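Local coordinates for protein amidase, hydantoinase/carbamoylase family (Paraburkholderia phymatum, PDB 6C0D) that probably hydrolyses N-carbamoyl-L-amino acids, as a zinc-binding, homodimeric amidase of the peptidase M20 family, at residues I86-D91 with Y192-I197; V39-S44 with T92-G97; I210-T215 with C379-P384. One frame throughout, in Å; residues are numbered along the deposited sequence. Where two conformers were deposited one is given.

Contact 1: I86-D91 with Y192-I197; sequences IGSHSD and YLEPHI. With ZN (zinc ion), chain B.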
# COMPACT_ATOMS: atom_id res chain seq x y z
N ILE A 86 43.48 -3.74 4.28
CA ILE A 86 42.47 -4.74 3.91
C ILE A 86 41.42 -4.74 5.01
O ILE A 86 41.75 -4.84 6.19
CB ILE A 86 43.07 -6.15 3.76
CG1 ILE A 86 44.33 -6.11 2.89
CG2 ILE A 86 41.99 -7.11 3.19
CD1 ILE A 86 45.06 -7.45 2.82
N GLY A 87 40.15 -4.66 4.62
CA GLY A 87 39.16 -4.71 5.68
C GLY A 87 37.74 -4.72 5.15
O GLY A 87 37.50 -4.93 3.96
N SER A 88 36.81 -4.52 6.08
CA SER A 88 35.39 -4.42 5.79
C SER A 88 34.74 -3.91 7.06
O SER A 88 35.34 -3.08 7.75
CB SER A 88 34.81 -5.76 5.33
OG SER A 88 33.50 -5.58 4.81
N HIS A 89 33.53 -4.39 7.39
CA HIS A 89 32.85 -4.00 8.62
C HIS A 89 32.45 -5.25 9.39
O HIS A 89 32.28 -6.32 8.81
CB HIS A 89 31.60 -3.16 8.32
CG HIS A 89 30.60 -3.87 7.47
ND1 HIS A 89 29.46 -4.47 7.99
CD2 HIS A 89 30.57 -4.13 6.14
CE1 HIS A 89 28.78 -5.03 7.01
NE2 HIS A 89 29.43 -4.84 5.88
N SER A 90 32.28 -5.13 10.71
CA SER A 90 31.80 -6.27 11.47
C SER A 90 30.50 -6.00 12.22
O SER A 90 30.04 -6.87 12.97
CB SER A 90 32.89 -6.75 12.46
OG SER A 90 33.25 -5.71 13.36
N ASP A 91 29.89 -4.83 12.02
CA ASP A 91 28.55 -4.58 12.53
C ASP A 91 27.52 -5.15 11.56
O ASP A 91 27.80 -5.35 10.37
CB ASP A 91 28.29 -3.08 12.74
CG ASP A 91 28.27 -2.28 11.43
OD1 ASP A 91 29.27 -2.29 10.68
OD2 ASP A 91 27.25 -1.63 11.14
N TYR A 192 43.62 0.01 -0.93
CA TYR A 192 42.62 -0.60 -0.05
C TYR A 192 41.96 -1.76 -0.78
O TYR A 192 41.56 -1.62 -1.93
CB TYR A 192 41.57 0.45 0.37
CG TYR A 192 40.39 -0.12 1.15
CD1 TYR A 192 39.12 -0.19 0.59
CD2 TYR A 192 40.57 -0.58 2.45
CE1 TYR A 192 38.04 -0.71 1.32
CE2 TYR A 192 39.51 -1.11 3.17
CZ TYR A 192 38.25 -1.17 2.60
OH TYR A 192 37.20 -1.66 3.33
N LEU A 193 41.85 -2.92 -0.11
CA LEU A 193 41.16 -4.09 -0.67
C LEU A 193 40.03 -4.49 0.27
O LEU A 193 40.28 -4.72 1.46
CB LEU A 193 42.16 -5.25 -0.84
CG LEU A 193 41.59 -6.68 -1.01
CD1 LEU A 193 40.69 -6.80 -2.24
CD2 LEU A 193 42.74 -7.69 -1.05
N GLU A 194 38.80 -4.57 -0.24
CA GLU A 194 37.67 -5.04 0.56
C GLU A 194 37.07 -6.31 -0.04
O GLU A 194 36.28 -6.24 -0.99
CB GLU A 194 36.58 -3.96 0.69
CG GLU A 194 35.42 -4.47 1.58
CD GLU A 194 34.53 -3.36 2.11
OE1 GLU A 194 34.81 -2.17 1.87
OE2 GLU A 194 33.53 -3.70 2.80
N PRO A 195 37.35 -7.49 0.52
CA PRO A 195 36.60 -8.69 0.11
C PRO A 195 35.20 -8.63 0.70
O PRO A 195 35.00 -8.11 1.80
CB PRO A 195 37.40 -9.85 0.72
CG PRO A 195 38.75 -9.21 1.21
CD PRO A 195 38.35 -7.79 1.55
N HIS A 196 34.23 -9.18 -0.03
CA HIS A 196 32.85 -9.16 0.47
C HIS A 196 32.06 -10.31 -0.18
O HIS A 196 32.36 -10.70 -1.31
CB HIS A 196 32.20 -7.80 0.15
CG HIS A 196 31.05 -7.43 1.03
ND1 HIS A 196 29.80 -7.98 0.90
CD2 HIS A 196 30.95 -6.52 2.03
CE1 HIS A 196 28.98 -7.46 1.80
NE2 HIS A 196 29.66 -6.57 2.50
N ILE A 197 31.03 -10.81 0.52
CA ILE A 197 30.14 -11.77 -0.12
C ILE A 197 29.22 -11.03 -1.09
O ILE A 197 29.01 -9.82 -0.99
CB ILE A 197 29.30 -12.54 0.92
CG1 ILE A 197 28.43 -11.54 1.71
CG2 ILE A 197 30.17 -13.35 1.84
CD1 ILE A 197 27.21 -12.18 2.37
ZN ZN B . 28.70 -5.41 4.03
O HOH W 1 33.31 -8.28 3.83
O HOH W 2 26.77 -4.65 3.62
O HOH W 3 29.63 -3.68 2.92

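Contact 2: V39-S44 with T92-G97; sequences VRLSLS and TQPTGG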
# COMPACT_ATOMS: atom_id res chain seq x y z
N VAL A 39 23.24 -10.97 15.19
CA VAL A 39 22.73 -9.66 15.56
C VAL A 39 23.84 -8.95 16.32
O VAL A 39 24.16 -9.32 17.46
CB VAL A 39 21.45 -9.76 16.39
CG1 VAL A 39 21.05 -8.39 16.93
CG2 VAL A 39 20.33 -10.35 15.55
N ARG A 40 24.43 -7.94 15.69
CA ARG A 40 25.61 -7.29 16.27
C ARG A 40 25.60 -5.84 15.79
O ARG A 40 26.36 -5.44 14.90
CB ARG A 40 26.89 -8.03 15.88
CG ARG A 40 28.12 -7.62 16.67
CD ARG A 40 29.26 -8.61 16.50
NE ARG A 40 29.73 -8.65 15.12
CZ ARG A 40 29.82 -9.76 14.38
NH1 ARG A 40 29.49 -10.94 14.90
NH2 ARG A 40 30.26 -9.68 13.14
N LEU A 41 24.73 -5.03 16.40
CA LEU A 41 24.59 -3.63 16.02
C LEU A 41 25.75 -2.80 16.57
O LEU A 41 26.19 -3.01 17.70
CB LEU A 41 23.26 -3.06 16.51
CG LEU A 41 21.98 -3.83 16.17
CD1 LEU A 41 20.75 -3.00 16.50
CD2 LEU A 41 21.96 -4.27 14.72
N SER A 42 26.22 -1.85 15.77
CA SER A 42 27.35 -1.00 16.15
C SER A 42 27.22 -0.48 17.58
O SER A 42 26.19 0.07 17.96
CB SER A 42 27.45 0.19 15.20
OG SER A 42 27.72 -0.22 13.88
N LEU A 43 28.29 -0.67 18.36
CA LEU A 43 28.49 -0.15 19.71
C LEU A 43 27.59 -0.79 20.76
O LEU A 43 27.62 -0.37 21.92
CB LEU A 43 28.31 1.38 19.78
CG LEU A 43 29.15 2.15 18.75
CD1 LEU A 43 28.84 3.63 18.84
CD2 LEU A 43 30.63 1.87 18.96
N SER A 44 26.79 -1.79 20.40
CA SER A 44 26.09 -2.58 21.40
C SER A 44 27.10 -3.38 22.21
O SER A 44 28.23 -3.60 21.76
CB SER A 44 25.10 -3.52 20.72
OG SER A 44 25.80 -4.48 19.95
N THR A 92 26.32 -5.40 12.07
CA THR A 92 25.26 -5.98 11.27
C THR A 92 24.04 -5.08 11.29
O THR A 92 23.92 -4.14 12.08
CB THR A 92 24.85 -7.36 11.79
OG1 THR A 92 24.13 -7.20 13.02
CG2 THR A 92 26.08 -8.25 12.01
N GLN A 93 23.12 -5.38 10.38
CA GLN A 93 21.74 -4.93 10.48
C GLN A 93 21.01 -5.78 11.51
O GLN A 93 21.56 -6.77 12.00
CB GLN A 93 21.09 -5.01 9.11
CG GLN A 93 21.09 -3.70 8.37
CD GLN A 93 21.02 -3.90 6.89
OE1 GLN A 93 20.86 -5.02 6.40
NE2 GLN A 93 21.14 -2.81 6.14
N PRO A 94 19.77 -5.43 11.87
CA PRO A 94 19.03 -6.29 12.81
C PRO A 94 18.88 -7.72 12.33
O PRO A 94 18.84 -8.64 13.16
CB PRO A 94 17.68 -5.58 12.93
CG PRO A 94 18.01 -4.15 12.71
CD PRO A 94 19.09 -4.14 11.66
N THR A 95 18.80 -7.95 11.02
CA THR A 95 18.73 -9.29 10.46
C THR A 95 19.99 -9.62 9.66
O THR A 95 19.91 -9.87 8.46
CB THR A 95 17.50 -9.43 9.56
OG1 THR A 95 17.59 -8.47 8.50
CG2 THR A 95 16.22 -9.18 10.34
N GLY A 96 21.16 -9.65 10.33
CA GLY A 96 22.41 -9.89 9.63
C GLY A 96 22.78 -11.37 9.47
O GLY A 96 22.29 -12.25 10.18
N GLY A 97 23.66 -11.63 8.50
CA GLY A 97 24.24 -12.94 8.29
C GLY A 97 25.68 -12.99 8.80
O GLY A 97 26.28 -11.98 9.16
O HOH W 4 25.15 -1.87 12.92

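Contact 3: I210-T215 with C379-P384; sequences IGVVTT and CMLFVP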
# COMPACT_ATOMS: atom_id res chain seq x y z
N ILE A 210 34.31 -16.32 -8.12
CA ILE A 210 35.08 -15.12 -7.77
C ILE A 210 34.60 -13.98 -8.63
O ILE A 210 34.54 -14.12 -9.86
CB ILE A 210 36.59 -15.31 -8.00
CG1 ILE A 210 37.15 -16.44 -7.12
CG2 ILE A 210 37.35 -13.97 -7.78
CD1 ILE A 210 37.16 -16.14 -5.62
N GLY A 211 34.28 -12.84 -8.01
CA GLY A 211 33.95 -11.66 -8.81
C GLY A 211 34.95 -10.54 -8.57
O GLY A 211 35.29 -10.24 -7.41
N VAL A 212 35.45 -9.94 -9.64
CA VAL A 212 36.34 -8.78 -9.55
C VAL A 212 35.48 -7.55 -9.81
O VAL A 212 34.96 -7.39 -10.91
CB VAL A 212 37.47 -8.86 -10.58
CG1 VAL A 212 38.34 -7.57 -10.53
CG2 VAL A 212 38.34 -10.11 -10.33
N VAL A 213 35.34 -6.68 -8.82
CA VAL A 213 34.37 -5.58 -8.90
C VAL A 213 34.90 -4.44 -9.77
O VAL A 213 36.00 -3.92 -9.55
CB VAL A 213 33.98 -5.10 -7.49
CG1 VAL A 213 33.08 -3.85 -7.56
CG2 VAL A 213 33.23 -6.25 -6.73
N THR A 214 34.12 -4.06 -10.78
CA THR A 214 34.50 -2.96 -11.67
C THR A 214 34.16 -1.61 -11.06
O THR A 214 34.99 -0.68 -11.04
CB THR A 214 33.76 -3.11 -13.00
OG1 THR A 214 32.36 -3.26 -12.73
CG2 THR A 214 34.27 -4.34 -13.75
N THR A 215 32.92 -1.47 -10.59
CA THR A 215 32.34 -0.19 -10.22
C THR A 215 31.28 -0.48 -9.16
O THR A 215 30.55 -1.47 -9.27
CB THR A 215 31.66 0.48 -11.42
OG1 THR A 215 32.60 0.62 -12.49
CG2 THR A 215 31.11 1.86 -11.05
N CYS A 379 39.77 -1.48 -4.23
CA CYS A 379 39.22 -2.56 -5.04
C CYS A 379 38.40 -3.49 -4.15
O CYS A 379 38.51 -3.46 -2.92
CB CYS A 379 40.33 -3.33 -5.78
SG CYS A 379 41.44 -4.19 -4.65
N MET A 380 37.52 -4.26 -4.79
CA MET A 380 36.73 -5.26 -4.07
C MET A 380 36.79 -6.61 -4.77
O MET A 380 36.89 -6.69 -5.99
CB MET A 380 35.24 -4.84 -3.96
CG MET A 380 35.04 -3.58 -3.13
SD MET A 380 33.28 -3.35 -2.73
CE MET A 380 33.04 -4.58 -1.43
N LEU A 381 36.68 -7.66 -3.96
CA LEU A 381 36.64 -9.03 -4.46
C LEU A 381 35.41 -9.70 -3.87
O LEU A 381 35.23 -9.66 -2.65
CB LEU A 381 37.91 -9.80 -4.03
CG LEU A 381 38.05 -11.19 -4.66
CD1 LEU A 381 38.50 -11.01 -6.11
CD2 LEU A 381 39.05 -12.04 -3.88
N PHE A 382 34.58 -10.32 -4.73
CA PHE A 382 33.35 -10.97 -4.29
C PHE A 382 33.48 -12.50 -4.28
O PHE A 382 34.15 -13.07 -5.14
CB PHE A 382 32.18 -10.61 -5.21
CG PHE A 382 31.54 -9.26 -4.93
CD1 PHE A 382 31.94 -8.49 -3.85
CD2 PHE A 382 30.56 -8.77 -5.78
CE1 PHE A 382 31.34 -7.26 -3.60
CE2 PHE A 382 29.94 -7.54 -5.53
CZ PHE A 382 30.33 -6.80 -4.43
N VAL A 383 32.84 -13.12 -3.29
CA VAL A 383 32.59 -14.56 -3.30
C VAL A 383 31.09 -14.76 -3.25
O VAL A 383 30.35 -13.92 -2.73
CB VAL A 383 33.27 -15.29 -2.12
CG1 VAL A 383 34.78 -15.19 -2.23
CG2 VAL A 383 32.76 -14.78 -0.78
N PRO A 384 30.57 -15.85 -3.82
CA PRO A 384 29.11 -16.00 -3.89
C PRO A 384 28.53 -16.32 -2.52
O PRO A 384 29.18 -16.91 -1.66
CB PRO A 384 28.89 -17.16 -4.86
CG PRO A 384 30.18 -17.91 -4.86
CD PRO A 384 31.26 -16.94 -4.54
O HOH W 5 37.81 -4.56 -7.63

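Contact 1: I86-D91 with Y192-I197
Ile86 to Ser88 lie on strand 83-88, which runs parallel to strand 189-198 in the catalytic-domain sheet of the M20 metallopeptidase fold, and the two segments meet again at the zinc beyond the sheet. Ile86 pairs with Leu193, and its CG2, anti to the backbone N (chi1 -48° places CG1 beside that N), packs on Pro195 CD at 4.0 Å. Next, Gly87 N donates to Leu193 O (3.2 Å), while Gly87 O receives a CA-H...O contact from Glu194. At Ser88 the backbones diverge and side chains take over: Ser88 OG donates to Glu194 OE2 (2.8 Å), coming from above the carboxylate plane, and accepts from a water that also donates to Pro195 O. The other carboxylate oxygen, Glu194 OE1, takes the hydroxyl of Tyr192, again from above the plane, so both oxygens of this buried group have donors. His89 then turns its ring to the metal, with its ND1 giving a hydrogen bond to Asp91 O that lies in the ring plane and fixes the ring rotation. His196 is held likewise by ND1 to Ile197 O, at an almost straight 176°. The two imidazoles meet rim to rim, planes at 34°, and with Asp100 and two waters they complete the coordination: His89 NE2 and His196 NE2 each bind zinc at 2.1 Å.

Contact 2: V39-S44 with T92-G97
Thr92 meets Arg40 where two loops join: the one before helix 45-60 and the one that leads on from the zinc ligand His89 toward helix 102-117. Thr92 CB lies 4.0 Å from Arg40 N, and there the side chain forks. Its OG1 stands between the backbone N and the carbonyl carbon (chi1 72°), where Thr92 OG1 accepts from Arg40 N at 2.8 Å with an N-H...O angle of 156°. Thr92 OG1 donates its own proton to Gln93 O (2.8 Å), in the same loop. The methyl takes the other branch, Thr92 CG2 lying 4.0 Å from Arg40 CB. Thr92 N closes the pairing by donating to Arg40 O (2.8 Å). Alongside, Leu41 CD2 reaches over the loop backbone, 3.3 Å from Thr92 O, and touches Pro94 CD; Val39 CG2 rests against Pro94 O. A water extends the link, accepting from Ser42 N and donating to Thr92 O. The chain then makes a type II turn from Leu41 to Ser44, whose hydroxyl caps the start of helix 45-60. The guanidinium of Arg40 leads elsewhere, with NE bonded to Ser90 O. Thr92 OG1 thus works as acceptor and donor at once, and with Thr92 N gripping Arg40 O two loops without regular secondary structure are joined by directed polar bonds, with lighter apolar contacts from Thr92 CG2, Leu41 and Pro94.

Contact 3: I210-T215 with C379-P384
Val213 CG2 sits squarely over the face of the Phe382 ring, in an antiparallel pair of strands within the catalytic domain of the M20 fold, where strand 378-384 also borders strand 189-198. Val213 CG2 is 3.5 Å from the centroid of the Phe382 ring and only 4° off the ring normal, a CH-pi contact in which it is nearly equidistant from all six ring carbons. Both torsions serve this: Val213 CG2 is anti to the carbonyl carbon (chi1 174° puts CG1 anti to the N instead), and Phe382 CG is also anti to its carbonyl carbon at chi1 -81°. Beside the ring, Val213 and Met380 lie side by side and point the same way, with Val213 CG2 against Met380 CB at 3.7 Å, while the Met380 thioether leads off toward His196. Phe382 points to the face where Gly211, its partner, carries no side chain, and Phe382 CB lies 4.1 Å from Gly211 CA. On the face that bears Val212 and Leu381, the Leu381 CD1 methyl presses on Ile210 CG2 (3.6 Å), the two side chains crossing obliquely, and reaches Val212 CG2 more loosely. Gly211 and Phe382 form a hydrogen-bonded pair and Val212 with Leu381 a non-hydrogen-bonded one; Val213 N to Met380 O (3.2 Å) adds a third bond. The same two residues are also bridged by a water, which donates to Val213 O (2.7 Å) and accepts from Met380 N (2.9 Å).

Contacts 1 and 3 are buried and share a sheet: strands 189-198 and 378-384 are neighbours in it, probably hydrogen-bonded, as at His196 N to Leu381 O. Contact 3 is largely apolar beyond its backbone bonds, whereas contact 1 passes from strand pairing to a buried polar cluster and a metal site. Contact 2 is partly exposed, lacks regular structure and relies on a threonine hydroxyl, one backbone bond and a water. Residues 86-91 of contact 1 run on into 92-97 of contact 2, and Arg40 NE also bonds to Ser90 O. Contacts 2 and 3 do not touch; their centres lie about 24 Å apart.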